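Local coordinates for probable endonuclease 4 (Thermotoga maritima, PDB 4HNO), which probably cleaves phosphodiester bonds at apurinic or apyrimidinic sites in damaged DNA, using a cluster of three metal ions, at residues A[40-45]-A[91-96]. Residues are numbered along the deposited sequence; the frame is centred on the assembly and turned at random. Where two conformers were deposited one is given.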
ATOM      1  N   ARG A  40      -6.973   0.278  18.885  1.00 22.69           N
ATOM      2  CA  ARG A  40      -5.826   0.981  19.435  1.00 24.18           C
ATOM      3  C   ARG A  40      -4.901   0.042  20.148  1.00 19.59           C
ATOM      4  O   ARG A  40      -3.931   0.482  20.764  1.00 22.73           O
ATOM      5  CB  ARG A  40      -6.283   2.063  20.382  1.00 27.60           C
ATOM      6  CG  ARG A  40      -6.694   3.279  19.633  1.00 24.23           C
ATOM      7  CD  ARG A  40      -7.774   3.982  20.372  1.00 17.68           C
ATOM      8  NE  ARG A  40      -7.277   4.667  21.556  1.00 14.73           N
ATOM      9  CZ  ARG A  40      -8.032   5.458  22.308  1.00 13.24           C
ATOM     10  NH1 ARG A  40      -9.314   5.626  22.006  1.00 14.23           N
ATOM     11  NH2 ARG A  40      -7.514   6.095  23.353  1.00 12.59           N
ATOM     12  N   SER A  41      -5.209  -1.239  20.114  1.00 17.18           N
ATOM     13  CA  SER A  41      -4.336  -2.216  20.750  1.00 14.24           C
ATOM     14  C   SER A  41      -4.398  -3.506  19.927  1.00 12.33           C
ATOM     15  O   SER A  41      -4.619  -3.473  18.710  1.00 13.99           O
ATOM     16  CB  SER A  41      -4.674  -2.403  22.254  1.00 14.06           C
ATOM     17  OG  SER A  41      -3.764  -3.273  22.953  1.00 13.75           O
ATOM     18  N   TRP A  42      -4.168  -4.617  20.598  1.00 10.66           N
ATOM     19  CA  TRP A  42      -3.825  -5.834  19.919  1.00  9.84           C
ATOM     20  C   TRP A  42      -5.014  -6.708  19.530  1.00  9.91           C
ATOM     21  O   TRP A  42      -4.810  -7.763  18.948  1.00 13.12           O
ATOM     22  CB  TRP A  42      -2.854  -6.601  20.794  1.00 10.92           C
ATOM     23  CG  TRP A  42      -1.529  -5.934  20.927  1.00 10.46           C
ATOM     24  CD1 TRP A  42      -0.979  -5.406  22.054  1.00 12.61           C
ATOM     25  CD2 TRP A  42      -0.580  -5.742  19.882  1.00  9.75           C
ATOM     26  NE1 TRP A  42       0.258  -4.917  21.776  1.00 12.18           N
ATOM     27  CE2 TRP A  42       0.531  -5.116  20.449  1.00 10.78           C
ATOM     28  CE3 TRP A  42      -0.555  -6.070  18.521  1.00 10.58           C
ATOM     29  CZ2 TRP A  42       1.658  -4.783  19.703  1.00 13.35           C
ATOM     30  CZ3 TRP A  42       0.558  -5.744  17.790  1.00 12.97           C
ATOM     31  CH2 TRP A  42       1.658  -5.115  18.382  1.00 14.38           C
ATOM     32  N   SER A  43      -6.230  -6.258  19.796  1.00  9.40           N
ATOM     33  CA  SER A  43      -7.422  -6.986  19.388  1.00  9.40           C
ATOM     34  C   SER A  43      -8.276  -6.108  18.489  1.00  9.99           C
ATOM     35  O   SER A  43      -8.318  -4.888  18.648  1.00 13.87           O
ATOM     36  CB  SER A  43      -8.219  -7.461  20.593  0.54 11.70           C
ATOM     37  OG  SER A  43      -8.652  -6.367  21.364  0.54 13.73           O
ATOM     38  N   ALA A  44      -8.926  -6.729  17.522  1.00  8.79           N
ATOM     39  CA  ALA A  44      -9.810  -6.014  16.624  1.00  9.06           C
ATOM     40  C   ALA A  44     -11.067  -6.849  16.393  1.00  8.94           C
ATOM     41  O   ALA A  44     -11.012  -8.063  16.197  1.00  9.64           O
ATOM     42  CB  ALA A  44      -9.142  -5.739  15.280  1.00 10.30           C
ATOM     43  N   LYS A  45     -12.196  -6.175  16.365  1.00  9.98           N
ATOM     44  CA  LYS A  45     -13.450  -6.812  16.007  1.00  9.65           C
ATOM     45  C   LYS A  45     -13.536  -7.067  14.512  1.00  9.15           C
ATOM     46  O   LYS A  45     -12.929  -6.380  13.675  1.00 10.06           O
ATOM     47  CB  LYS A  45     -14.629  -5.936  16.411  1.00 11.76           C
ATOM     48  CG  LYS A  45     -14.797  -5.800  17.908  1.00 20.19           C
ATOM     49  CD  LYS A  45     -16.040  -5.001  18.260  1.00 32.67           C
ATOM     50  CE  LYS A  45     -15.871  -4.293  19.594  1.00 49.41           C
ATOM     51  NZ  LYS A  45     -17.147  -3.732  20.110  1.00 64.12           N
ATOM     52  N   VAL A  91       1.534 -11.185  14.989  1.00  8.39           N
ATOM     53  CA  VAL A  91       1.078 -12.307  14.187  1.00  8.57           C
ATOM     54  C   VAL A  91      -0.420 -12.529  14.385  1.00  7.73           C
ATOM     55  O   VAL A  91      -1.171 -12.713  13.421  1.00  8.15           O
ATOM     56  CB  VAL A  91       1.880 -13.574  14.533  1.00  9.26           C
ATOM     57  CG1 VAL A  91       1.214 -14.834  13.993  1.00 10.16           C
ATOM     58  CG2 VAL A  91       3.305 -13.451  14.035  1.00 10.84           C
ATOM     59  N   GLU A  92      -0.876 -12.509  15.635  1.00  7.73           N
ATOM     60  CA  GLU A  92      -2.281 -12.785  15.879  1.00  7.89           C
ATOM     61  C   GLU A  92      -3.177 -11.682  15.342  1.00  7.67           C
ATOM     62  O   GLU A  92      -4.253 -11.957  14.818  1.00  8.25           O
ATOM     63  CB  GLU A  92      -2.547 -13.058  17.356  1.00  8.52           C
ATOM     64  CG  GLU A  92      -1.876 -14.336  17.849  1.00  9.72           C
ATOM     65  CD  GLU A  92      -2.266 -15.576  17.062  1.00 11.18           C
ATOM     66  OE1 GLU A  92      -3.475 -15.758  16.797  1.00 12.20           O
ATOM     67  OE2 GLU A  92      -1.351 -16.345  16.661  1.00 15.88           O
ATOM     68  N   LEU A  93      -2.755 -10.429  15.462  1.00  7.59           N
ATOM     69  CA  LEU A  93      -3.571  -9.353  14.933  1.00  7.70           C
ATOM     70  C   LEU A  93      -3.572  -9.380  13.404  1.00  7.33           C
ATOM     71  O   LEU A  93      -4.593  -9.109  12.785  1.00  7.67           O
ATOM     72  CB  LEU A  93      -3.130  -7.988  15.471  1.00  8.33           C
ATOM     73  CG  LEU A  93      -4.003  -6.811  15.033  1.00  9.05           C
ATOM     74  CD1 LEU A  93      -5.452  -6.992  15.399  1.00 10.79           C
ATOM     75  CD2 LEU A  93      -3.441  -5.527  15.616  1.00 10.12           C
ATOM     76  N   LEU A  94      -2.442  -9.734  12.792  1.00  7.83           N
ATOM     77  CA  LEU A  94      -2.419  -9.831  11.334  1.00  7.83           C
ATOM     78  C   LEU A  94      -3.339 -10.949  10.844  1.00  7.92           C
ATOM     79  O   LEU A  94      -4.019 -10.774   9.834  1.00  8.12           O
ATOM     80  CB  LEU A  94      -0.984 -10.008  10.858  1.00  8.89           C
ATOM     81  CG  LEU A  94      -0.769  -9.856   9.360  1.00  9.37           C
ATOM     82  CD1 LEU A  94      -1.222  -8.535   8.835  1.00 11.84           C
ATOM     83  CD2 LEU A  94       0.711 -10.051   9.036  1.00 11.54           C
ATOM     84  N   LYS A  95      -3.394 -12.075  11.556  1.00  8.03           N
ATOM     85  CA  LYS A  95      -4.359 -13.113  11.204  1.00  8.22           C
ATOM     86  C   LYS A  95      -5.780 -12.559  11.253  1.00  7.54           C
ATOM     87  O   LYS A  95      -6.590 -12.828  10.368  1.00  8.51           O
ATOM     88  CB  LYS A  95      -4.272 -14.322  12.136  1.00  9.03           C
ATOM     89  CG  LYS A  95      -3.065 -15.218  12.013  1.00 10.52           C
ATOM     90  CD  LYS A  95      -3.014 -16.280  13.122  1.00 10.91           C
ATOM     91  CE  LYS A  95      -1.759 -17.091  13.086  1.00 11.18           C
ATOM     92  NZ  LYS A  95      -1.674 -17.964  14.280  1.00 12.86           N
ATOM     93  N   LYS A  96      -6.098 -11.815  12.313  1.00  7.55           N
ATOM     94  CA  LYS A  96      -7.412 -11.194  12.412  1.00  7.35           C
ATOM     95  C   LYS A  96      -7.664 -10.219  11.253  1.00  7.04           C
ATOM     96  O   LYS A  96      -8.742 -10.210  10.684  1.00  7.47           O
ATOM     97  CB  LYS A  96      -7.560 -10.509  13.774  1.00  7.72           C
ATOM     98  CG  LYS A  96      -8.749  -9.576  13.899  1.00  8.29           C
ATOM     99  CD  LYS A  96     -10.126 -10.140  13.590  1.00  9.22           C
ATOM    100  CE  LYS A  96     -10.564 -11.280  14.476  1.00  9.40           C
ATOM    101  NZ  LYS A  96     -10.612 -10.868  15.901  1.00  9.30           N
TER
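Leu93 rests its branched end against Trp42 and Ala44, where a loop packs on the outer helical layer of the TIM barrel. Residues 40-45 belong to the connection between strand 31-34 and helix 49-61, and residues 91-96 to helix 84-104, whose flank the loop follows. With CG anti to the backbone N (chi1 -176°), Leu93 reaches out from the helix and turns its two methyls to different atoms of the loop. CD1 lies 3.9 Å from Ala44 CB and also rests against the carbonyl oxygen of Trp42, with CD1 to O at 3.7 Å. CD2 takes the indole side, 4.1 Å from Trp42 CE3, a carbon of the six-membered ring; it approaches the ring obliquely, and the two side chains cross at about a right angle. The indole extends along the same helix to Ile86, Lys89 and Ser90, so Trp42 spans more than one turn of it. One turn after Leu93, Lys96 closes the other end of the contact. Its CG, 4.1 Å from Ala44 CB, adds a second apolar neighbour to that methyl, which also touches His37. The lysine chain then bends at each of its remaining torsions, chi2 to chi4 all near +60°, folding its aliphatic part round the Ala44 carbonyl, with CD 3.4 Å from the oxygen. This curl brings the ammonium group back to the loop backbone, where Lys96 NZ donates a 2.8 Å hydrogen bond to Ala44 O, meeting it almost head-on at a C=O...N angle of 174°.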